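Local coordinates for iron-regulated outer membrane protein (Neisseria meningitidis, PDB 4B7O) that transports iron across the meningococcal outer membrane as a TonB-dependent transporter, possibly in siderophore-bound form, at residues K170-A174 with Y251-I255; N184-N190 with G202-K208. All coordinates share one frame; numbering follows the deposited sequence.

Contact 1: residues K170-A174 with Y251-I255; sequences KTVDA and YLAKI
The Asp173 carboxylate takes the Lys254 ammonium group nearly along the C-O axis of OD1, in a salt bridge of 3.1 Å between Asp173 OD1 and Lys254 NZ. The other flat group, the Val172 carbonyl, is approached from above: Lys254 NZ donates to Val172 O over 2.9 Å, yet stands 51° out of the carbonyl plane and so misses the lone pairs. A third bond runs from NZ to Thr171 OG1, which is also hydrogen-bonded to Asp122 OD2; the modelled OG1-NZ length is unusually short and best read with caution. The buried ammonium group is thus held by Val172 O and Asp173 OD1, with Thr171 OG1 as a third acceptor at a doubtful distance. The lysine reaches them by leaving its strand with CG anti to the backbone N (chi1 170°) and turning about the CG-CD bond (chi3 -75°), the rest of the chain staying extended. Beside this polar cluster, Leu252 CD2 packs on Thr171 CB at 3.8 Å and on Val172 CG1 at 3.9 Å, with Leu215 of the adjacent strand 212-223 touching both Val172 and Leu252. Such contacts between a plug-domain strand end and the inner β-barrel wall are characteristic of TonB-dependent transporters.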
ATOM      1  N   LYS A 170      11.627   1.130  -0.585  1.00 33.80           N
ATOM      2  CA  LYS A 170      12.674   2.090  -0.808  1.00 33.95           C
ATOM      3  C   LYS A 170      13.071   1.951  -2.243  1.00 36.03           C
ATOM      4  O   LYS A 170      13.189   0.812  -2.759  1.00 31.65           O
ATOM      5  CB  LYS A 170      13.894   1.869   0.064  1.00 33.47           C
ATOM      6  CG  LYS A 170      13.632   1.877   1.555  1.00 43.48           C
ATOM      7  CD  LYS A 170      14.961   1.631   2.242  1.00 45.99           C
ATOM      8  CE  LYS A 170      14.764   1.153   3.634  1.00 51.71           C
ATOM      9  NZ  LYS A 170      14.776   2.365   4.501  1.00 64.51           N
ATOM     10  N   THR A 171      13.303   3.098  -2.887  1.00 34.22           N
ATOM     11  CA  THR A 171      13.607   3.093  -4.296  1.00 36.46           C
ATOM     12  C   THR A 171      15.047   2.585  -4.482  1.00 36.64           C
ATOM     13  O   THR A 171      15.848   2.645  -3.561  1.00 38.60           O
ATOM     14  CB  THR A 171      13.361   4.486  -4.935  1.00 36.65           C
ATOM     15  OG1 THR A 171      14.154   5.480  -4.257  1.00 32.77           O
ATOM     16  CG2 THR A 171      11.881   4.855  -4.843  1.00 31.73           C
ATOM     17  N   VAL A 172      15.366   2.087  -5.660  1.00 31.52           N
ATOM     18  CA  VAL A 172      16.709   1.597  -5.919  1.00 36.98           C
ATOM     19  C   VAL A 172      17.751   2.733  -5.972  1.00 38.62           C
ATOM     20  O   VAL A 172      17.419   3.903  -6.191  1.00 39.17           O
ATOM     21  CB  VAL A 172      16.708   0.695  -7.189  1.00 38.04           C
ATOM     22  CG1 VAL A 172      16.018   1.400  -8.319  1.00 34.46           C
ATOM     23  CG2 VAL A 172      18.124   0.332  -7.596  1.00 46.80           C
ATOM     24  N   ASP A 173      19.000   2.358  -5.726  1.00 43.10           N
ATOM     25  CA  ASP A 173      20.179   3.216  -5.583  1.00 39.51           C
ATOM     26  C   ASP A 173      21.218   2.656  -6.523  1.00 40.88           C
ATOM     27  O   ASP A 173      21.227   1.464  -6.815  1.00 43.54           O
ATOM     28  CB  ASP A 173      20.787   2.957  -4.196  1.00 44.45           C
ATOM     29  CG  ASP A 173      20.306   3.893  -3.188  1.00 54.48           C
ATOM     30  OD1 ASP A 173      19.338   4.644  -3.458  1.00 68.20           O
ATOM     31  OD2 ASP A 173      20.910   3.919  -2.114  1.00 67.42           O
ATOM     32  N   ALA A 174      22.168   3.478  -6.904  1.00 39.65           N
ATOM     33  CA  ALA A 174      23.247   3.058  -7.755  1.00 37.17           C
ATOM     34  C   ALA A 174      23.979   1.899  -7.121  1.00 40.59           C
ATOM     35  O   ALA A 174      24.382   0.960  -7.812  1.00 43.55           O
ATOM     36  CB  ALA A 174      24.202   4.245  -7.992  1.00 40.19           C
ATOM     37  N   TYR A 251       9.783   6.114 -14.347  1.00 34.43           N
ATOM     38  CA  TYR A 251      11.196   6.393 -14.340  1.00 34.55           C
ATOM     39  C   TYR A 251      11.640   6.947 -12.989  1.00 33.10           C
ATOM     40  O   TYR A 251      10.832   7.391 -12.182  1.00 33.67           O
ATOM     41  CB  TYR A 251      11.575   7.257 -15.531  1.00 36.36           C
ATOM     42  CG  TYR A 251      11.242   8.680 -15.368  1.00 39.17           C
ATOM     43  CD1 TYR A 251      12.131   9.540 -14.719  1.00 43.04           C
ATOM     44  CD2 TYR A 251      10.081   9.198 -15.898  1.00 40.40           C
ATOM     45  CE1 TYR A 251      11.837  10.864 -14.550  1.00 44.74           C
ATOM     46  CE2 TYR A 251       9.789  10.525 -15.761  1.00 43.74           C
ATOM     47  CZ  TYR A 251      10.672  11.352 -15.077  1.00 49.21           C
ATOM     48  OH  TYR A 251      10.381  12.687 -14.887  1.00 53.69           O
ATOM     49  N   LEU A 252      12.927   6.855 -12.723  1.00 33.98           N
ATOM     50  CA  LEU A 252      13.472   7.323 -11.467  1.00 35.40           C
ATOM     51  C   LEU A 252      14.775   8.014 -11.770  1.00 33.87           C
ATOM     52  O   LEU A 252      15.645   7.426 -12.441  1.00 37.20           O
ATOM     53  CB  LEU A 252      13.715   6.141 -10.538  1.00 32.61           C
ATOM     54  CG  LEU A 252      14.430   6.388  -9.213  1.00 34.26           C
ATOM     55  CD1 LEU A 252      13.738   7.389  -8.286  1.00 28.10           C
ATOM     56  CD2 LEU A 252      14.594   5.044  -8.518  1.00 31.52           C
ATOM     57  N   ALA A 253      14.907   9.253 -11.315  1.00 29.89           N
ATOM     58  CA  ALA A 253      16.228   9.894 -11.360  1.00 33.11           C
ATOM     59  C   ALA A 253      16.693  10.213  -9.929  1.00 33.30           C
ATOM     60  O   ALA A 253      15.921  10.758  -9.086  1.00 29.22           O
ATOM     61  CB  ALA A 253      16.213  11.142 -12.209  1.00 31.20           C
ATOM     62  N   LYS A 254      17.930   9.845  -9.632  1.00 28.56           N
ATOM     63  CA  LYS A 254      18.357   9.943  -8.260  1.00 33.00           C
ATOM     64  C   LYS A 254      19.813  10.391  -8.206  1.00 37.77           C
ATOM     65  O   LYS A 254      20.664   9.783  -8.865  1.00 36.66           O
ATOM     66  CB  LYS A 254      18.171   8.576  -7.599  1.00 30.30           C
ATOM     67  CG  LYS A 254      18.783   8.419  -6.237  1.00 35.83           C
ATOM     68  CD  LYS A 254      18.373   7.123  -5.556  1.00 34.43           C
ATOM     69  CE  LYS A 254      16.946   7.187  -5.032  1.00 35.37           C
ATOM     70  NZ  LYS A 254      16.621   5.921  -4.310  1.00 34.10           N
ATOM     71  N   ILE A 255      20.123  11.435  -7.427  1.00 38.91           N
ATOM     72  CA  ILE A 255      21.548  11.766  -7.197  1.00 42.01           C
ATOM     73  C   ILE A 255      21.867  11.798  -5.724  1.00 42.50           C
ATOM     74  O   ILE A 255      21.060  12.218  -4.876  1.00 40.91           O
ATOM     75  CB  ILE A 255      21.975  13.120  -7.792  1.00 45.71           C
ATOM     76  CG1 ILE A 255      20.774  14.026  -7.937  1.00 51.65           C
ATOM     77  CG2 ILE A 255      22.468  12.980  -9.201  1.00 49.85           C
ATOM     78  CD1 ILE A 255      20.681  15.089  -6.873  1.00 58.75           C
TER

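Contact 2: residues N184-N190 with G202-K208; sequences NWGVRLN and GASVFGK
Phe206 lies across Gly186 in the β-hairpin formed by strands 185-194 and 198-209, an antiparallel pair in the barrel wall of this TonB-dependent transporter. The side chain sets out from CB, which touches Ala174. CG is placed between the backbone N and carbonyl carbon (chi1 43°), and this folds the ring back over the neighbouring strand instead of straight into the barrel. From there CG and the CD1 edge lie by Gly186 O, with Phe206 CD1 at 3.5 Å and Phe206 CE1 at 3.4 Å from that oxygen. On the other side CD2 faces Gly186 N, and Phe206 CE2 meets Gly186 CA at 3.5 Å. At the tip, Phe206 CZ rests 3.4 Å from Gly186 C. The carbonyl oxygen therefore sits over the centre of one ring face while it accepts a hydrogen bond from Phe206 N. Gly186 and Phe206 are a hydrogen-bonded pair, and a phenyl ring laid on a cross-strand glycine is the arrangement known as aromatic rescue of glycine. Leu177, Leu178 and Leu181 touch the same side chain.

Arg188 and Ser204 share this face: Arg188 runs extended to a salt bridge with Asp78, and Ser204 OG bonds to Ser217 and to the Phe216 carbonyl. Trp185, Val187, Leu189, Ala203 and Val205 occupy the reverse face, a largely apolar surface consistent with the lipid-facing side of the barrel. Trp185 makes a cation-pi contact with Lys183, and further along Leu189 CD2 sits 4.0 Å from Ala203 CB.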
ATOM      1  N   ASN A 184      32.713   0.798 -11.122  1.00 46.11           N
ATOM      2  CA  ASN A 184      31.857   1.814 -10.479  1.00 46.92           C
ATOM      3  C   ASN A 184      30.735   2.398 -11.336  1.00 42.74           C
ATOM      4  O   ASN A 184      30.065   3.333 -10.918  1.00 45.63           O
ATOM      5  CB  ASN A 184      32.699   2.968  -9.914  1.00 49.39           C
ATOM      6  CG  ASN A 184      33.635   2.528  -8.800  1.00 55.87           C
ATOM      7  OD1 ASN A 184      33.291   1.699  -7.957  1.00 56.69           O
ATOM      8  ND2 ASN A 184      34.825   3.099  -8.787  1.00 63.66           N
ATOM      9  N   TRP A 185      30.550   1.895 -12.548  1.00 41.95           N
ATOM     10  CA  TRP A 185      29.385   2.292 -13.329  1.00 42.63           C
ATOM     11  C   TRP A 185      28.825   1.110 -14.077  1.00 44.52           C
ATOM     12  O   TRP A 185      29.532   0.097 -14.316  1.00 39.37           O
ATOM     13  CB  TRP A 185      29.740   3.423 -14.263  1.00 43.92           C
ATOM     14  CG  TRP A 185      30.648   2.922 -15.304  1.00 48.91           C
ATOM     15  CD1 TRP A 185      32.015   2.660 -15.190  1.00 54.63           C
ATOM     16  CD2 TRP A 185      30.274   2.507 -16.647  1.00 54.50           C
ATOM     17  NE1 TRP A 185      32.517   2.157 -16.369  1.00 56.43           N
ATOM     18  CE2 TRP A 185      31.524   2.037 -17.295  1.00 53.73           C
ATOM     19  CE3 TRP A 185      29.073   2.503 -17.380  1.00 52.63           C
ATOM     20  CZ2 TRP A 185      31.550   1.575 -18.608  1.00 51.77           C
ATOM     21  CZ3 TRP A 185      29.120   2.032 -18.715  1.00 53.12           C
ATOM     22  CH2 TRP A 185      30.329   1.568 -19.301  1.00 57.77           C
ATOM     23  N   GLY A 186      27.552   1.201 -14.432  1.00 37.75           N
ATOM     24  CA  GLY A 186      26.985   0.215 -15.322  1.00 38.07           C
ATOM     25  C   GLY A 186      25.707   0.613 -16.031  1.00 36.99           C
ATOM     26  O   GLY A 186      25.106   1.661 -15.743  1.00 37.61           O
ATOM     27  N   VAL A 187      25.270  -0.281 -16.915  1.00 36.57           N
ATOM     28  CA  VAL A 187      23.946  -0.258 -17.521  1.00 35.88           C
ATOM     29  C   VAL A 187      23.153  -1.580 -17.214  1.00 38.06           C
ATOM     30  O   VAL A 187      23.700  -2.670 -17.117  1.00 41.25           O
ATOM     31  CB  VAL A 187      24.088  -0.099 -19.052  1.00 38.13           C
ATOM     32  CG1 VAL A 187      22.716   0.037 -19.719  1.00 35.05           C
ATOM     33  CG2 VAL A 187      24.962   1.100 -19.394  1.00 32.37           C
ATOM     34  N   ARG A 188      21.855  -1.470 -17.047  1.00 39.15           N
ATOM     35  CA  ARG A 188      21.057  -2.653 -16.907  1.00 39.95           C
ATOM     36  C   ARG A 188      19.972  -2.571 -17.941  1.00 41.02           C
ATOM     37  O   ARG A 188      19.308  -1.548 -18.026  1.00 43.90           O
ATOM     38  CB  ARG A 188      20.454  -2.663 -15.549  1.00 38.45           C
ATOM     39  CG  ARG A 188      19.702  -3.930 -15.255  1.00 41.79           C
ATOM     40  CD  ARG A 188      18.738  -3.648 -14.125  1.00 35.81           C
ATOM     41  NE  ARG A 188      18.112  -4.870 -13.628  1.00 34.97           N
ATOM     42  CZ  ARG A 188      16.808  -5.128 -13.740  1.00 32.42           C
ATOM     43  NH1 ARG A 188      15.997  -4.280 -14.389  1.00 29.93           N
ATOM     44  NH2 ARG A 188      16.333  -6.252 -13.232  1.00 27.18           N
ATOM     45  N   LEU A 189      19.814  -3.602 -18.761  1.00 38.40           N
ATOM     46  CA  LEU A 189      18.635  -3.643 -19.630  1.00 42.35           C
ATOM     47  C   LEU A 189      17.770  -4.761 -19.153  1.00 41.92           C
ATOM     48  O   LEU A 189      18.290  -5.768 -18.616  1.00 44.99           O
ATOM     49  CB  LEU A 189      18.993  -3.870 -21.105  1.00 41.23           C
ATOM     50  CG  LEU A 189      20.108  -2.978 -21.638  1.00 50.24           C
ATOM     51  CD1 LEU A 189      20.928  -3.707 -22.702  1.00 48.59           C
ATOM     52  CD2 LEU A 189      19.567  -1.632 -22.107  1.00 43.46           C
ATOM     53  N   ASN A 190      16.468  -4.634 -19.367  1.00 38.77           N
ATOM     54  CA  ASN A 190      15.611  -5.809 -19.119  1.00 39.95           C
ATOM     55  C   ASN A 190      14.449  -5.988 -20.123  1.00 36.90           C
ATOM     56  O   ASN A 190      14.061  -5.070 -20.779  1.00 38.98           O
ATOM     57  CB  ASN A 190      15.099  -5.761 -17.682  1.00 38.35           C
ATOM     58  CG  ASN A 190      13.951  -4.811 -17.532  1.00 37.65           C
ATOM     59  OD1 ASN A 190      14.138  -3.603 -17.527  1.00 40.87           O
ATOM     60  ND2 ASN A 190      12.756  -5.350 -17.491  1.00 35.76           N
ATOM     61  N   GLY A 202      12.972  -2.222 -19.982  1.00 35.11           N
ATOM     62  CA  GLY A 202      13.474  -1.163 -19.172  1.00 34.83           C
ATOM     63  C   GLY A 202      14.952  -1.022 -19.326  1.00 34.47           C
ATOM     64  O   GLY A 202      15.616  -1.923 -19.775  1.00 37.04           O
ATOM     65  N   ALA A 203      15.457   0.142 -18.955  1.00 34.29           N
ATOM     66  CA  ALA A 203      16.868   0.366 -19.002  1.00 36.47           C
ATOM     67  C   ALA A 203      17.285   1.255 -17.833  1.00 38.17           C
ATOM     68  O   ALA A 203      16.569   2.181 -17.388  1.00 37.23           O
ATOM     69  CB  ALA A 203      17.236   1.024 -20.299  1.00 36.05           C
ATOM     70  N   SER A 204      18.463   0.981 -17.325  1.00 37.14           N
ATOM     71  CA  SER A 204      18.983   1.822 -16.295  1.00 40.38           C
ATOM     72  C   SER A 204      20.456   2.169 -16.532  1.00 37.91           C
ATOM     73  O   SER A 204      21.206   1.332 -17.067  1.00 38.16           O
ATOM     74  CB  SER A 204      18.758   1.151 -14.937  1.00 43.02           C
ATOM     75  OG  SER A 204      18.990   2.123 -13.939  1.00 53.74           O
ATOM     76  N   VAL A 205      20.859   3.387 -16.150  1.00 38.95           N
ATOM     77  CA  VAL A 205      22.309   3.743 -16.067  1.00 36.08           C
ATOM     78  C   VAL A 205      22.660   4.378 -14.667  1.00 36.44           C
ATOM     79  O   VAL A 205      21.847   5.065 -14.062  1.00 35.50           O
ATOM     80  CB  VAL A 205      22.704   4.624 -17.277  1.00 42.64           C
ATOM     81  CG1 VAL A 205      21.979   5.960 -17.264  1.00 41.76           C
ATOM     82  CG2 VAL A 205      24.210   4.853 -17.358  1.00 42.01           C
ATOM     83  N   PHE A 206      23.838   4.102 -14.125  1.00 35.00           N
ATOM     84  CA  PHE A 206      24.109   4.399 -12.747  1.00 33.76           C
ATOM     85  C   PHE A 206      25.592   4.360 -12.490  1.00 37.27           C
ATOM     86  O   PHE A 206      26.376   3.769 -13.244  1.00 37.05           O
ATOM     87  CB  PHE A 206      23.481   3.321 -11.826  1.00 36.71           C
ATOM     88  CG  PHE A 206      23.670   1.919 -12.320  1.00 33.88           C
ATOM     89  CD1 PHE A 206      22.734   1.346 -13.187  1.00 34.89           C
ATOM     90  CD2 PHE A 206      24.790   1.187 -11.959  1.00 34.36           C
ATOM     91  CE1 PHE A 206      22.928   0.072 -13.692  1.00 36.74           C
ATOM     92  CE2 PHE A 206      25.011  -0.093 -12.464  1.00 34.62           C
ATOM     93  CZ  PHE A 206      24.070  -0.663 -13.322  1.00 37.57           C
ATOM     94  N   GLY A 207      25.988   4.945 -11.380  1.00 33.60           N
ATOM     95  CA  GLY A 207      27.365   4.796 -10.931  1.00 35.17           C
ATOM     96  C   GLY A 207      27.654   5.626  -9.708  1.00 35.91           C
ATOM     97  O   GLY A 207      26.786   6.347  -9.163  1.00 37.33           O
ATOM     98  N   LYS A 208      28.885   5.483  -9.267  1.00 41.58           N
ATOM     99  CA  LYS A 208      29.411   6.038  -8.026  1.00 44.35           C
ATOM    100  C   LYS A 208      30.716   6.702  -8.453  1.00 44.09           C
ATOM    101  O   LYS A 208      31.576   6.079  -9.038  1.00 44.51           O
ATOM    102  CB  LYS A 208      29.723   4.860  -7.095  1.00 48.84           C
ATOM    103  CG  LYS A 208      29.618   5.111  -5.592  1.00 62.90           C
ATOM    104  CD  LYS A 208      30.913   5.687  -4.979  1.00 69.41           C
ATOM    105  CE  LYS A 208      30.822   6.017  -3.482  1.00 69.05           C
ATOM    106  NZ  LYS A 208      29.770   7.040  -3.203  1.00 68.43           N
TER

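Overall arrangement
From the N terminus, the chain first completes the plug sheet with strand 166-171, passes through helix 174-177 and enters the barrel at strand 185-194. Contact 2 then closes a short loop, a single hairpin. After strand 212-223 and a longer connection, strand 246-259 of the barrel wall runs past the end of plug strand 166-171, where contact 1 closes a wider loop with the whole of contact 2 inside it. Contact 2 joins neighbouring barrel strands, whereas contact 1 ties the barrel wall to the plug. Their centres are 11 Å apart, and they meet at Ala174, where Ala174 CB lies 3.5 Å from Gly207 O. Leu215 of strand 212-223 touches side chains from both.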